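Local coordinates for GCN5-related N-acetyltransferase (Exiguobacterium sibiricum 255-15, PDB 3GY9), which probably transfers an acyl group from an acyl-coenzyme A to an acceptor not yet identified, as a member of the GCN5-related N-acetyltransferase family, at residues Y15-L20 / N59-C64; A50-L55 / E99-E104; Y109-L114 / T139-A144. All coordinates share one frame; numbering follows the deposited sequence.

Contact 1 (Y15-L20 / N59-C64). With SO4 (sulfate ion), chain C.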
ATOM      1  N   TYR A  15     -10.312 -11.276   8.983  1.00 20.58           N
ATOM      2  CA  TYR A  15      -8.866 -11.509   9.149  1.00 19.82           C
ATOM      3  C   TYR A  15      -8.478 -11.258  10.571  1.00 20.83           C
ATOM      4  O   TYR A  15      -9.079 -10.405  11.246  1.00 21.55           O
ATOM      5  CB  TYR A  15      -8.046 -10.547   8.290  1.00 19.66           C
ATOM      6  CG  TYR A  15      -8.365 -10.598   6.827  1.00 19.38           C
ATOM      7  CD1 TYR A  15      -7.750 -11.524   5.985  1.00 19.74           C
ATOM      8  CD2 TYR A  15      -9.321  -9.740   6.282  1.00 21.45           C
ATOM      9  CE1 TYR A  15      -8.061 -11.568   4.619  1.00 20.56           C
ATOM     10  CE2 TYR A  15      -9.634  -9.782   4.936  1.00 21.38           C
ATOM     11  CZ  TYR A  15      -9.008 -10.687   4.121  1.00 22.02           C
ATOM     12  OH  TYR A  15      -9.352 -10.703   2.797  1.00 21.31           O
ATOM     13  N   ASN A  16      -7.447 -11.956  11.043  1.00 18.81           N
ATOM     14  CA  ASN A  16      -6.863 -11.602  12.336  1.00 18.44           C
ATOM     15  C   ASN A  16      -5.817 -10.529  12.138  1.00 20.42           C
ATOM     16  O   ASN A  16      -4.706 -10.816  11.687  1.00 19.40           O
ATOM     17  CB  ASN A  16      -6.240 -12.815  13.008  1.00 17.96           C
ATOM     18  CG  ASN A  16      -5.703 -12.503  14.408  1.00 17.85           C
ATOM     19  OD1 ASN A  16      -5.870 -11.371  14.892  1.00 18.82           O
ATOM     20  ND2 ASN A  16      -5.080 -13.494  15.069  1.00 18.96           N
ATOM     21  N   TRP A  17      -6.172  -9.302  12.492  1.00 20.04           N
ATOM     22  CA  TRP A  17      -5.281  -8.153  12.336  1.00 19.78           C
ATOM     23  C   TRP A  17      -4.388  -7.897  13.535  1.00 19.89           C
ATOM     24  O   TRP A  17      -3.534  -7.007  13.488  1.00 21.15           O
ATOM     25  CB  TRP A  17      -6.099  -6.872  12.125  1.00 20.71           C
ATOM     26  CG  TRP A  17      -6.894  -6.862  10.877  1.00 20.92           C
ATOM     27  CD1 TRP A  17      -8.225  -7.110  10.761  1.00 22.51           C
ATOM     28  CD2 TRP A  17      -6.410  -6.594   9.557  1.00 22.39           C
ATOM     29  NE1 TRP A  17      -8.604  -7.005   9.442  1.00 23.05           N
ATOM     30  CE2 TRP A  17      -7.506  -6.699   8.681  1.00 23.62           C
ATOM     31  CE3 TRP A  17      -5.158  -6.281   9.029  1.00 23.87           C
ATOM     32  CZ2 TRP A  17      -7.386  -6.482   7.308  1.00 25.34           C
ATOM     33  CZ3 TRP A  17      -5.044  -6.069   7.654  1.00 26.64           C
ATOM     34  CH2 TRP A  17      -6.149  -6.178   6.820  1.00 26.62           C
ATOM     35  N   LEU A  18      -4.603  -8.613  14.633  1.00 19.52           N
ATOM     36  CA  LEU A  18      -3.875  -8.302  15.870  1.00 18.17           C
ATOM     37  C   LEU A  18      -2.353  -8.357  15.721  1.00 18.48           C
ATOM     38  O   LEU A  18      -1.664  -7.481  16.244  1.00 20.26           O
ATOM     39  CB  LEU A  18      -4.346  -9.142  17.042  1.00 21.06           C
ATOM     40  CG  LEU A  18      -5.677  -8.677  17.592  1.00 20.27           C
ATOM     41  CD1 LEU A  18      -6.069  -9.583  18.739  1.00 20.31           C
ATOM     42  CD2 LEU A  18      -5.632  -7.202  18.049  1.00 20.90           C
ATOM     43  N   PRO A  19      -1.815  -9.404  15.072  1.00 18.66           N
ATOM     44  CA  PRO A  19      -0.349  -9.390  14.915  1.00 19.10           C
ATOM     45  C   PRO A  19       0.200  -8.166  14.189  1.00 20.11           C
ATOM     46  O   PRO A  19       1.174  -7.557  14.642  1.00 20.52           O
ATOM     47  CB  PRO A  19      -0.070 -10.671  14.137  1.00 19.35           C
ATOM     48  CG  PRO A  19      -1.227 -11.566  14.451  1.00 19.35           C
ATOM     49  CD  PRO A  19      -2.414 -10.675  14.609  1.00 19.33           C
ATOM     50  N   LEU A  20      -0.454  -7.780  13.103  1.00 20.58           N
ATOM     51  CA  LEU A  20      -0.052  -6.601  12.324  1.00 20.15           C
ATOM     52  C   LEU A  20      -0.175  -5.316  13.158  1.00 20.05           C
ATOM     53  O   LEU A  20       0.702  -4.441  13.127  1.00 21.28           O
ATOM     54  CB  LEU A  20      -0.893  -6.507  11.041  1.00 24.40           C
ATOM     55  CG  LEU A  20      -0.193  -6.014   9.781  1.00 26.84           C
ATOM     56  CD1 LEU A  20       0.936  -6.911   9.373  1.00 25.33           C
ATOM     57  CD2 LEU A  20      -1.218  -5.897   8.671  1.00 25.14           C
ATOM     58  N   ASN A  59      -2.408 -18.984   5.810  1.00 19.00           N
ATOM     59  CA  ASN A  59      -3.443 -17.950   5.840  0.70 20.21           C
ATOM     60  C   ASN A  59      -3.351 -16.960   6.976  1.00 20.68           C
ATOM     61  O   ASN A  59      -4.353 -16.438   7.497  1.00 24.45           O
ATOM     62  CB  ASN A  59      -4.821 -18.569   5.711  0.70 22.20           C
ATOM     63  CG  ASN A  59      -5.067 -19.117   4.312  0.70 21.31           C
ATOM     64  OD1 ASN A  59      -4.548 -18.602   3.314  0.70 28.45           O
ATOM     65  ND2 ASN A  59      -5.863 -20.147   4.236  0.70 24.58           N
ATOM     66  N   GLN A  60      -2.111 -16.609   7.290  1.00 19.16           N
ATOM     67  CA  GLN A  60      -1.850 -15.539   8.239  1.00 18.42           C
ATOM     68  C   GLN A  60      -1.521 -14.271   7.463  1.00 19.48           C
ATOM     69  O   GLN A  60      -0.900 -14.331   6.397  1.00 20.07           O
ATOM     70  CB  GLN A  60      -0.702 -15.917   9.158  1.00 19.09           C
ATOM     71  CG  GLN A  60      -1.024 -17.093  10.019  1.00 17.17           C
ATOM     72  CD  GLN A  60       0.004 -17.403  11.061  1.00 17.42           C
ATOM     73  OE1 GLN A  60       1.190 -17.524  10.761  1.00 18.74           O
ATOM     74  NE2 GLN A  60      -0.447 -17.623  12.284  1.00 16.82           N
ATOM     75  N   VAL A  61      -1.962 -13.133   7.985  1.00 18.92           N
ATOM     76  CA  VAL A  61      -1.730 -11.840   7.334  1.00 19.93           C
ATOM     77  C   VAL A  61      -0.274 -11.441   7.556  1.00 20.85           C
ATOM     78  O   VAL A  61       0.173 -11.300   8.711  1.00 22.52           O
ATOM     79  CB  VAL A  61      -2.626 -10.726   7.933  1.00 22.41           C
ATOM     80  CG1 VAL A  61      -2.219  -9.353   7.383  1.00 25.05           C
ATOM     81  CG2 VAL A  61      -4.071 -11.008   7.656  1.00 23.80           C
ATOM     82  N   LEU A  62       0.475 -11.263   6.464  1.00 20.24           N
ATOM     83  CA  LEU A  62       1.878 -10.848   6.578  1.00 20.57           C
ATOM     84  C   LEU A  62       2.123  -9.375   6.205  1.00 20.55           C
ATOM     85  O   LEU A  62       3.185  -8.834   6.522  1.00 22.15           O
ATOM     86  CB  LEU A  62       2.766 -11.723   5.703  1.00 20.92           C
ATOM     87  CG  LEU A  62       2.756 -13.235   5.949  1.00 21.67           C
ATOM     88  CD1 LEU A  62       3.690 -13.913   5.007  1.00 22.89           C
ATOM     89  CD2 LEU A  62       3.102 -13.569   7.386  1.00 23.18           C
ATOM     90  N   ALA A  63       1.147  -8.757   5.534  1.00 20.94           N
ATOM     91  CA  ALA A  63       1.279  -7.386   5.052  1.00 20.31           C
ATOM     92  C   ALA A  63      -0.062  -6.852   4.616  1.00 19.07           C
ATOM     93  O   ALA A  63      -0.992  -7.609   4.335  1.00 21.27           O
ATOM     94  CB  ALA A  63       2.223  -7.328   3.882  1.00 21.92           C
ATOM     95  N   CYS A  64      -0.140  -5.527   4.569  1.00 21.47           N
ATOM     96  CA  CYS A  64      -1.286  -4.874   3.976  1.00 21.23           C
ATOM     97  C   CYS A  64      -0.816  -3.679   3.164  1.00 21.36           C
ATOM     98  O   CYS A  64       0.299  -3.208   3.356  1.00 22.26           O
ATOM     99  CB  CYS A  64      -2.274  -4.420   5.072  1.00 22.44           C
ATOM    100  SG  CYS A  64      -1.625  -3.241   6.259  1.00 23.26           S
TER
HETATM  101  S   SO4 C 202      -4.044 -16.243  12.626  0.50 11.63           S
HETATM  102  O1  SO4 C 202      -3.244 -17.417  12.949  0.50 11.80           O
HETATM  103  O2  SO4 C 202      -4.636 -16.410  11.306  0.50 14.53           O
HETATM  104  O3  SO4 C 202      -3.182 -15.068  12.622  0.50 11.80           O
HETATM  105  O4  SO4 C 202      -5.108 -16.068  13.609  0.50 13.29           O
HETATM  106  O   HOH W   1      -3.147 -13.105  10.789  1.00 12.21           O
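Apolar side-chain packing joins the start of helix 18-26, with the loop before it, to the first residues of strand 61-69. V61 is central. Its CG1, anti to the backbone N (chi1 172°), reaches L20 CD2 at 3.8 Å, the side chains crossing at about a right angle. V61 CG2 lies 4.1 Å from Y15 CB. L20 CD2 also meets C64 SG, at 3.6 Å, and sits in the plane of the W17 ring at its edge, while C64 CB lies at the edge of that ring, near its plane, 4.1 Å from CZ3. Cutting L20 back to an alanine removes CD2 and would probably leave a gap between V61 CG1, C64 SG and the W17 edge. In the GNAT fold this is the first helix against one face of the central sheet; A63, pointing away from the helix, faces V84 of the coenzyme A site. At the solvent end, a water bridges N16 O and V61 N and donates to SO4 O3. The sulfate, probably from the crystallisation liquor, takes nearly straight bonds from N16 ND2 (3.0 Å to O4) and Q60 NE2 (2.9 Å to O1). N16 OD1 accepts a capping bond from L18 N in the turn leading into the helix.

Contact 2 (A50-L55 / E99-E104)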
ATOM      1  N   ALA A  50      -8.801   0.469  -3.212  1.00 20.08           N
ATOM      2  CA  ALA A  50      -8.724  -0.936  -2.821  1.00 21.64           C
ATOM      3  C   ALA A  50      -7.733  -1.078  -1.685  1.00 20.97           C
ATOM      4  O   ALA A  50      -6.777  -0.294  -1.568  1.00 21.63           O
ATOM      5  CB  ALA A  50      -8.276  -1.775  -3.982  1.00 21.24           C
HETATM    6  N   MSE A  51      -7.933  -2.121  -0.872  1.00 19.32           N
HETATM    7  CA  MSE A  51      -6.986  -2.496   0.159  1.00 19.68           C
HETATM    8  C   MSE A  51      -6.653  -3.950  -0.065  1.00 20.07           C
HETATM    9  O   MSE A  51      -7.558  -4.768  -0.325  1.00 21.39           O
HETATM   10  CB  MSE A  51      -7.586  -2.329   1.542  1.00 20.25           C
HETATM   11  CG  MSE A  51      -6.683  -2.690   2.701  1.00 21.41           C
HETATM   12 SE   MSE A  51      -4.927  -1.796   2.714  0.75 23.95          SE
HETATM   13  CE  MSE A  51      -5.537  -0.013   2.478  1.00 21.02           C
ATOM     14  N   PHE A  52      -5.361  -4.265   0.025  1.00 20.83           N
ATOM     15  CA  PHE A  52      -4.898  -5.638  -0.137  1.00 21.58           C
ATOM     16  C   PHE A  52      -4.211  -6.157   1.108  1.00 21.06           C
ATOM     17  O   PHE A  52      -3.661  -5.393   1.890  1.00 21.41           O
ATOM     18  CB  PHE A  52      -3.924  -5.739  -1.315  1.00 20.64           C
ATOM     19  CG  PHE A  52      -4.520  -5.307  -2.605  1.00 19.72           C
ATOM     20  CD1 PHE A  52      -5.342  -6.163  -3.315  1.00 20.61           C
ATOM     21  CD2 PHE A  52      -4.269  -4.044  -3.117  1.00 22.21           C
ATOM     22  CE1 PHE A  52      -5.921  -5.758  -4.510  1.00 21.26           C
ATOM     23  CE2 PHE A  52      -4.852  -3.635  -4.326  1.00 22.56           C
ATOM     24  CZ  PHE A  52      -5.671  -4.503  -5.018  1.00 22.80           C
ATOM     25  N   VAL A  53      -4.246  -7.482   1.262  1.00 21.71           N
ATOM     26  CA  VAL A  53      -3.428  -8.167   2.250  1.00 22.38           C
ATOM     27  C   VAL A  53      -2.618  -9.261   1.579  1.00 22.56           C
ATOM     28  O   VAL A  53      -3.081  -9.864   0.592  1.00 24.01           O
ATOM     29  CB  VAL A  53      -4.255  -8.825   3.398  1.00 25.17           C
ATOM     30  CG1 VAL A  53      -4.720  -7.763   4.358  1.00 26.75           C
ATOM     31  CG2 VAL A  53      -5.395  -9.658   2.856  1.00 26.48           C
ATOM     32  N   ALA A  54      -1.434  -9.516   2.137  1.00 21.68           N
ATOM     33  CA  ALA A  54      -0.609 -10.652   1.728  1.00 21.40           C
ATOM     34  C   ALA A  54      -0.837 -11.738   2.768  1.00 20.45           C
ATOM     35  O   ALA A  54      -0.678 -11.493   3.957  1.00 22.54           O
ATOM     36  CB  ALA A  54       0.836 -10.274   1.687  1.00 23.80           C
ATOM     37  N   LEU A  55      -1.242 -12.910   2.299  1.00 21.46           N
ATOM     38  CA  LEU A  55      -1.499 -14.050   3.146  1.00 21.87           C
ATOM     39  C   LEU A  55      -0.436 -15.103   2.955  1.00 22.27           C
ATOM     40  O   LEU A  55      -0.087 -15.461   1.822  1.00 23.19           O
ATOM     41  CB  LEU A  55      -2.845 -14.666   2.822  1.00 22.48           C
ATOM     42  CG  LEU A  55      -4.051 -13.773   3.059  1.00 23.37           C
ATOM     43  CD1 LEU A  55      -5.285 -14.533   2.680  1.00 31.76           C
ATOM     44  CD2 LEU A  55      -4.167 -13.314   4.502  1.00 30.10           C
ATOM     45  N   GLU A  99       3.511  -3.885  -6.737  1.00 21.42           N
ATOM     46  CA  GLU A  99       3.312  -4.135  -8.180  1.00 20.94           C
ATOM     47  C   GLU A  99       1.829  -4.336  -8.504  1.00 21.40           C
ATOM     48  O   GLU A  99       1.345  -3.829  -9.509  1.00 22.59           O
ATOM     49  CB  GLU A  99       4.177  -5.300  -8.688  1.00 23.18           C
ATOM     50  CG  GLU A  99       5.644  -4.914  -8.745  1.00 25.24           C
ATOM     51  CD  GLU A  99       6.555  -6.001  -9.265  1.00 32.01           C
ATOM     52  OE1 GLU A  99       6.129  -7.177  -9.347  1.00 38.00           O
ATOM     53  OE2 GLU A  99       7.720  -5.662  -9.572  1.00 39.06           O
ATOM     54  N   LYS A 100       1.111  -5.020  -7.621  1.00 21.05           N
ATOM     55  CA  LYS A 100      -0.325  -5.208  -7.786  1.00 21.19           C
ATOM     56  C   LYS A 100      -1.080  -3.882  -7.642  1.00 19.97           C
ATOM     57  O   LYS A 100      -1.929  -3.539  -8.476  1.00 22.20           O
ATOM     58  CB  LYS A 100      -0.855  -6.240  -6.785  1.00 23.98           C
ATOM     59  CG  LYS A 100      -2.297  -6.639  -7.026  1.00 25.48           C
ATOM     60  CD  LYS A 100      -2.708  -7.789  -6.122  1.00 26.79           C
ATOM     61  CE  LYS A 100      -4.142  -8.208  -6.366  1.00 28.27           C
ATOM     62  NZ  LYS A 100      -4.261  -9.181  -7.509  1.00 33.64           N
ATOM     63  N   ILE A 101      -0.742  -3.142  -6.590  1.00 21.39           N
ATOM     64  CA  ILE A 101      -1.342  -1.836  -6.343  1.00 21.04           C
ATOM     65  C   ILE A 101      -1.136  -0.898  -7.526  1.00 21.13           C
ATOM     66  O   ILE A 101      -2.072  -0.243  -7.996  1.00 21.74           O
ATOM     67  CB  ILE A 101      -0.740  -1.201  -5.071  1.00 21.06           C
ATOM     68  CG1 ILE A 101      -1.235  -1.949  -3.821  1.00 22.39           C
ATOM     69  CG2 ILE A 101      -1.114   0.282  -4.981  1.00 23.76           C
ATOM     70  CD1 ILE A 101      -0.498  -1.592  -2.539  1.00 22.21           C
HETATM   71  N   MSE A 102       0.095  -0.817  -8.013  1.00 21.12           N
HETATM   72  CA  MSE A 102       0.443   0.135  -9.074  1.00 20.17           C
HETATM   73  C   MSE A 102      -0.319  -0.204 -10.349  1.00 19.86           C
HETATM   74  O   MSE A 102      -0.909   0.657 -11.001  1.00 20.24           O
HETATM   75  CB  MSE A 102       1.953   0.138  -9.308  1.00 19.75           C
HETATM   76  CG  MSE A 102       2.675   0.664  -8.104  1.00 22.16           C
HETATM   77 SE   MSE A 102       4.558   0.235  -8.131  0.75 28.44          SE
HETATM   78  CE  MSE A 102       4.913   1.411  -9.316  1.00 23.07           C
ATOM     79  N   SER A 103      -0.284  -1.471 -10.714  1.00 20.49           N
ATOM     80  CA  SER A 103      -0.922  -1.890 -11.944  1.00 19.08           C
ATOM     81  C   SER A 103      -2.432  -1.606 -11.927  1.00 20.32           C
ATOM     82  O   SER A 103      -2.998  -1.122 -12.926  1.00 21.75           O
ATOM     83  CB  SER A 103      -0.601  -3.358 -12.209  1.00 20.17           C
ATOM     84  OG  SER A 103      -1.167  -3.788 -13.421  1.00 22.18           O
ATOM     85  N   GLU A 104      -3.078  -1.859 -10.798  1.00 20.23           N
ATOM     86  CA  GLU A 104      -4.506  -1.613 -10.716  1.00 20.26           C
ATOM     87  C   GLU A 104      -4.814  -0.120 -10.611  1.00 19.43           C
ATOM     88  O   GLU A 104      -5.723   0.364 -11.275  1.00 19.91           O
ATOM     89  CB  GLU A 104      -5.124  -2.351  -9.536  1.00 21.87           C
ATOM     90  CG  GLU A 104      -6.629  -2.195  -9.447  1.00 22.98           C
ATOM     91  CD  GLU A 104      -7.240  -3.036  -8.366  1.00 23.47           C
ATOM     92  OE1 GLU A 104      -7.090  -4.278  -8.434  1.00 24.36           O
ATOM     93  OE2 GLU A 104      -7.870  -2.457  -7.456  1.00 24.31           O
TER
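F52 lays its ring under the aliphatic end of K100, whose CD stands 4.1 Å above the ring plane, offset toward the rim. The closest approach of this pair is K100 CE to F52 CE1, 3.6 Å. K100 leaves the helix with CG anti to its backbone N and crosses the phenylalanine side chain at about a right angle; its extended run carries CD and CE over the ring, and the bend at chi4 (85°) turns NZ off that line. I101 comes obliquely to the same ring: its CG1, set beside the backbone N, is 3.8 Å from F52 CD2, and the two side chains slide past each other in opposite directions. The third neighbour is E104, one helical turn after K100. Its extended chain brings the carboxylate to the rim of the ring, near the ring plane, with OE1 3.7 Å from F52 CZ and the two planes 68° apart. At that edge a carboxylate would probably find the slightly positive ring hydrogens. The other oxygen, OE2, rests 3.6 Å from A50 CB, two residues before F52 on the same side of the strand. Both oxygens have stronger partners: OE1 pairs with R8 in a salt bridge and OE2 is hydrogen-bonded to the hydroxyl of Y67, which fixes the group where it borders F52. L97, a turn earlier in the same helix, also touches F52. The axes of the two segments lie 10.0 Å apart at 158°: helix 93-105, whose beginning carries the coenzyme A-binding G94 and T95, packs on one face of the central sheet of the GNAT fold, nearly antiparallel to strand 50-55.

Contact 3 (Y109-L114 / T139-A144)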
ATOM      1  N   TYR A 109      -5.968   6.323 -12.141  1.00 19.53           N
ATOM      2  CA  TYR A 109      -5.202   7.537 -11.844  1.00 18.80           C
ATOM      3  C   TYR A 109      -4.036   7.704 -12.816  1.00 19.20           C
ATOM      4  O   TYR A 109      -3.476   6.728 -13.307  1.00 20.81           O
ATOM      5  CB  TYR A 109      -4.688   7.536 -10.393  1.00 19.77           C
ATOM      6  CG  TYR A 109      -5.822   7.391  -9.391  1.00 19.79           C
ATOM      7  CD1 TYR A 109      -6.676   8.451  -9.123  1.00 19.60           C
ATOM      8  CD2 TYR A 109      -6.033   6.200  -8.726  1.00 19.72           C
ATOM      9  CE1 TYR A 109      -7.714   8.330  -8.197  1.00 18.37           C
ATOM     10  CE2 TYR A 109      -7.084   6.048  -7.811  1.00 19.03           C
ATOM     11  CZ  TYR A 109      -7.928   7.121  -7.568  1.00 20.75           C
ATOM     12  OH  TYR A 109      -8.991   6.989  -6.696  1.00 20.73           O
ATOM     13  N   ASP A 110      -3.721   8.957 -13.118  1.00 18.61           N
ATOM     14  CA  ASP A 110      -2.618   9.286 -14.012  1.00 20.02           C
ATOM     15  C   ASP A 110      -1.325   9.535 -13.245  1.00 19.89           C
ATOM     16  O   ASP A 110      -0.258   9.662 -13.853  1.00 21.45           O
ATOM     17  CB  ASP A 110      -2.974  10.510 -14.855  1.00 19.75           C
ATOM     18  CG  ASP A 110      -4.067  10.209 -15.829  1.00 25.45           C
ATOM     19  OD1 ASP A 110      -3.882   9.274 -16.621  1.00 30.42           O
ATOM     20  OD2 ASP A 110      -5.123  10.855 -15.788  1.00 30.71           O
ATOM     21  N   ARG A 111      -1.427   9.592 -11.920  1.00 20.32           N
ATOM     22  CA  ARG A 111      -0.282   9.802 -11.055  1.00 19.98           C
ATOM     23  C   ARG A 111      -0.539   9.113  -9.738  1.00 19.58           C
ATOM     24  O   ARG A 111      -1.672   9.120  -9.271  1.00 19.39           O
ATOM     25  CB  ARG A 111      -0.098  11.292 -10.800  1.00 21.53           C
ATOM     26  CG  ARG A 111       1.072  11.628  -9.894  1.00 20.71           C
ATOM     27  CD  ARG A 111       1.312  13.140  -9.822  1.00 23.06           C
ATOM     28  NE  ARG A 111       1.897  13.658 -11.054  1.00 29.15           N
ATOM     29  CZ  ARG A 111       1.332  14.563 -11.858  1.00 39.48           C
ATOM     30  NH1 ARG A 111       0.151  15.110 -11.574  1.00 44.19           N
ATOM     31  NH2 ARG A 111       1.977  14.951 -12.957  1.00 42.07           N
ATOM     32  N   LEU A 112       0.486   8.497  -9.149  1.00 18.87           N
ATOM     33  CA  LEU A 112       0.388   7.934  -7.793  1.00 19.56           C
ATOM     34  C   LEU A 112       1.404   8.580  -6.884  1.00 19.52           C
ATOM     35  O   LEU A 112       2.544   8.814  -7.286  1.00 20.65           O
ATOM     36  CB  LEU A 112       0.625   6.428  -7.785  1.00 19.57           C
ATOM     37  CG  LEU A 112      -0.361   5.617  -8.624  1.00 19.67           C
ATOM     38  CD1 LEU A 112       0.037   4.156  -8.600  1.00 21.89           C
ATOM     39  CD2 LEU A 112      -1.807   5.779  -8.140  1.00 21.44           C
ATOM     40  N   VAL A 113       0.960   8.884  -5.665  1.00 19.44           N
ATOM     41  CA  VAL A 113       1.803   9.527  -4.675  1.00 19.30           C
ATOM     42  C   VAL A 113       1.729   8.781  -3.361  1.00 20.84           C
ATOM     43  O   VAL A 113       0.799   8.034  -3.119  1.00 20.30           O
ATOM     44  CB  VAL A 113       1.409  10.998  -4.457  1.00 20.60           C
ATOM     45  CG1 VAL A 113       1.445  11.747  -5.792  1.00 22.18           C
ATOM     46  CG2 VAL A 113       0.049  11.145  -3.791  1.00 22.49           C
ATOM     47  N   LEU A 114       2.714   9.011  -2.506  1.00 20.01           N
ATOM     48  CA  LEU A 114       2.734   8.379  -1.180  1.00 19.86           C
ATOM     49  C   LEU A 114       3.654   9.166  -0.258  1.00 19.83           C
ATOM     50  O   LEU A 114       4.471   9.973  -0.709  1.00 20.00           O
ATOM     51  CB  LEU A 114       3.153   6.906  -1.257  1.00 20.66           C
ATOM     52  CG  LEU A 114       4.556   6.624  -1.816  1.00 21.42           C
ATOM     53  CD1 LEU A 114       5.614   6.573  -0.716  1.00 24.30           C
ATOM     54  CD2 LEU A 114       4.565   5.327  -2.622  1.00 23.17           C
ATOM     55  N   THR A 139       6.487  10.154  -5.857  1.00 19.52           N
ATOM     56  CA  THR A 139       5.491  10.318  -6.911  0.50 20.26           C
ATOM     57  C   THR A 139       5.869   9.503  -8.152  1.00 20.94           C
ATOM     58  O   THR A 139       7.048   9.248  -8.407  1.00 20.45           O
ATOM     59  CB  THR A 139       5.327  11.819  -7.280  0.50 20.91           C
ATOM     60  OG1 THR A 139       4.212  11.992  -8.167  0.50 19.71           O
ATOM     61  CG2 THR A 139       6.592  12.384  -7.930  0.50 21.76           C
ATOM     62  N   LEU A 140       4.870   9.128  -8.942  1.00 19.49           N
ATOM     63  CA  LEU A 140       5.122   8.400 -10.187  1.00 20.09           C
ATOM     64  C   LEU A 140       4.006   8.683 -11.177  1.00 20.46           C
ATOM     65  O   LEU A 140       2.844   8.475 -10.842  1.00 20.37           O
ATOM     66  CB  LEU A 140       5.205   6.897  -9.910  1.00 21.50           C
ATOM     67  CG  LEU A 140       5.374   5.961 -11.113  1.00 21.97           C
ATOM     68  CD1 LEU A 140       6.683   6.250 -11.824  1.00 25.81           C
ATOM     69  CD2 LEU A 140       5.282   4.500 -10.663  1.00 23.16           C
ATOM     70  N   ASP A 141       4.362   9.119 -12.381  1.00 20.40           N
ATOM     71  CA  ASP A 141       3.381   9.356 -13.446  1.00 21.29           C
ATOM     72  C   ASP A 141       3.098   8.077 -14.229  1.00 21.82           C
ATOM     73  O   ASP A 141       3.990   7.262 -14.436  1.00 21.84           O
ATOM     74  CB  ASP A 141       3.899  10.408 -14.431  1.00 23.32           C
ATOM     75  CG  ASP A 141       3.953  11.800 -13.844  1.00 28.21           C
ATOM     76  OD1 ASP A 141       3.203  12.099 -12.889  1.00 27.50           O
ATOM     77  OD2 ASP A 141       4.747  12.605 -14.377  1.00 32.12           O
ATOM     78  N   LYS A 142       1.875   7.946 -14.734  1.00 20.30           N
ATOM     79  CA  LYS A 142       1.501   6.760 -15.500  1.00 20.76           C
ATOM     80  C   LYS A 142       2.377   6.595 -16.735  1.00 21.32           C
ATOM     81  O   LYS A 142       2.744   5.485 -17.086  1.00 23.45           O
ATOM     82  CB  LYS A 142       0.030   6.822 -15.925  1.00 21.16           C
ATOM     83  CG  LYS A 142      -0.473   5.530 -16.573  1.00 21.37           C
ATOM     84  CD  LYS A 142      -1.969   5.553 -16.881  1.00 22.11           C
ATOM     85  CE  LYS A 142      -2.327   6.523 -17.983  1.00 29.23           C
ATOM     86  NZ  LYS A 142      -3.681   6.227 -18.564  1.00 28.57           N
ATOM     87  N   THR A 143       2.712   7.700 -17.385  1.00 23.60           N
ATOM     88  CA  THR A 143       3.542   7.630 -18.585  1.00 23.58           C
ATOM     89  C   THR A 143       4.894   6.992 -18.263  1.00 25.33           C
ATOM     90  O   THR A 143       5.401   6.192 -19.043  1.00 26.76           O
ATOM     91  CB  THR A 143       3.729   9.009 -19.236  1.00 23.17           C
ATOM     92  OG1 THR A 143       4.172   9.943 -18.255  1.00 30.59           O
ATOM     93  CG2 THR A 143       2.418   9.506 -19.820  1.00 23.99           C
ATOM     94  N   ALA A 144       5.452   7.293 -17.092  1.00 24.17           N
ATOM     95  CA  ALA A 144       6.703   6.679 -16.663  1.00 24.86           C
ATOM     96  C   ALA A 144       6.503   5.193 -16.377  1.00 27.57           C
ATOM     97  O   ALA A 144       7.305   4.352 -16.787  1.00 29.72           O
ATOM     98  CB  ALA A 144       7.249   7.384 -15.440  1.00 25.42           C
TER
HETATM   99  O   HOH W   2       0.962  10.381 -16.732  1.00 31.28           O
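R111 extends from its strand with CG anti to the backbone N (chi1 180°) and then folds at chi3 (-73°), which turns its guanidinium group across to D141, whose own CG lies beside its backbone N. The two side chains run side by side in the same direction. NE and OD1 form a salt bridge at 2.7 Å, but the hydrogen bond within it is bent and weak, and the guanidinium and carboxylate planes stand 64° apart, so this is not the flat two-pronged pairing of the two groups. On the same face of the sheet the arginine chain slants past T139, in one of that residue's two conformers, with CD 3.5 Å from OG1; that hydroxyl also lies near the guanidinium plane, at its edge. V113 CG1 also approaches T139 OG1, at 3.7 Å. Underneath runs the antiparallel pairing of strands 111-114 and 138-141 in the second half of the GNAT sheet. L112 and L140 form the hydrogen-bonded pair, their backbone N and O atoms linked both ways, each at 2.9 Å; R111 with D141 and V113 with T139 are the non-hydrogen-bonded pairs. The two leucines project to the opposite face, where helix 93-105 covers them through A105 and M102. D141 holds the N-cap position of helix 142-147 without capping it by its side chain. One residue on, K142 N donates to D110 O at 2.9 Å, carrying the backbone pairing past the strand end. The K142 chain bends at chi3 and passes D110 at a slant, CE 3.4 Å from OD1. NZ makes a long salt bridge to OD1; the stronger partner of this acid is R75, bridged to OD2.

Overall arrangement
All three contacts reach one mixed sheet. Contacts 1 and 2 join directly, through neighbouring strands 50-55 and 61-69: L62 N and A54 O are 2.8 Å apart, A63 O and A54 N 2.9 Å, both probable hydrogen bonds, and W17 CH2 packs on V53 CG1 at 3.3 Å. Contact 2 meets contact 3 on the helix 93-105 side, where M102 CE lies 3.4 Å from L140 CD2. Contacts 1 and 3 lie on opposite sides of the chain's centre, about 28 Å between centres, without touching. Coenzyme A is nearest contact 1, about 7 Å from the A63 side chain, and about 9 Å from that of I101 in contact 2; contact 3 lies away from the site.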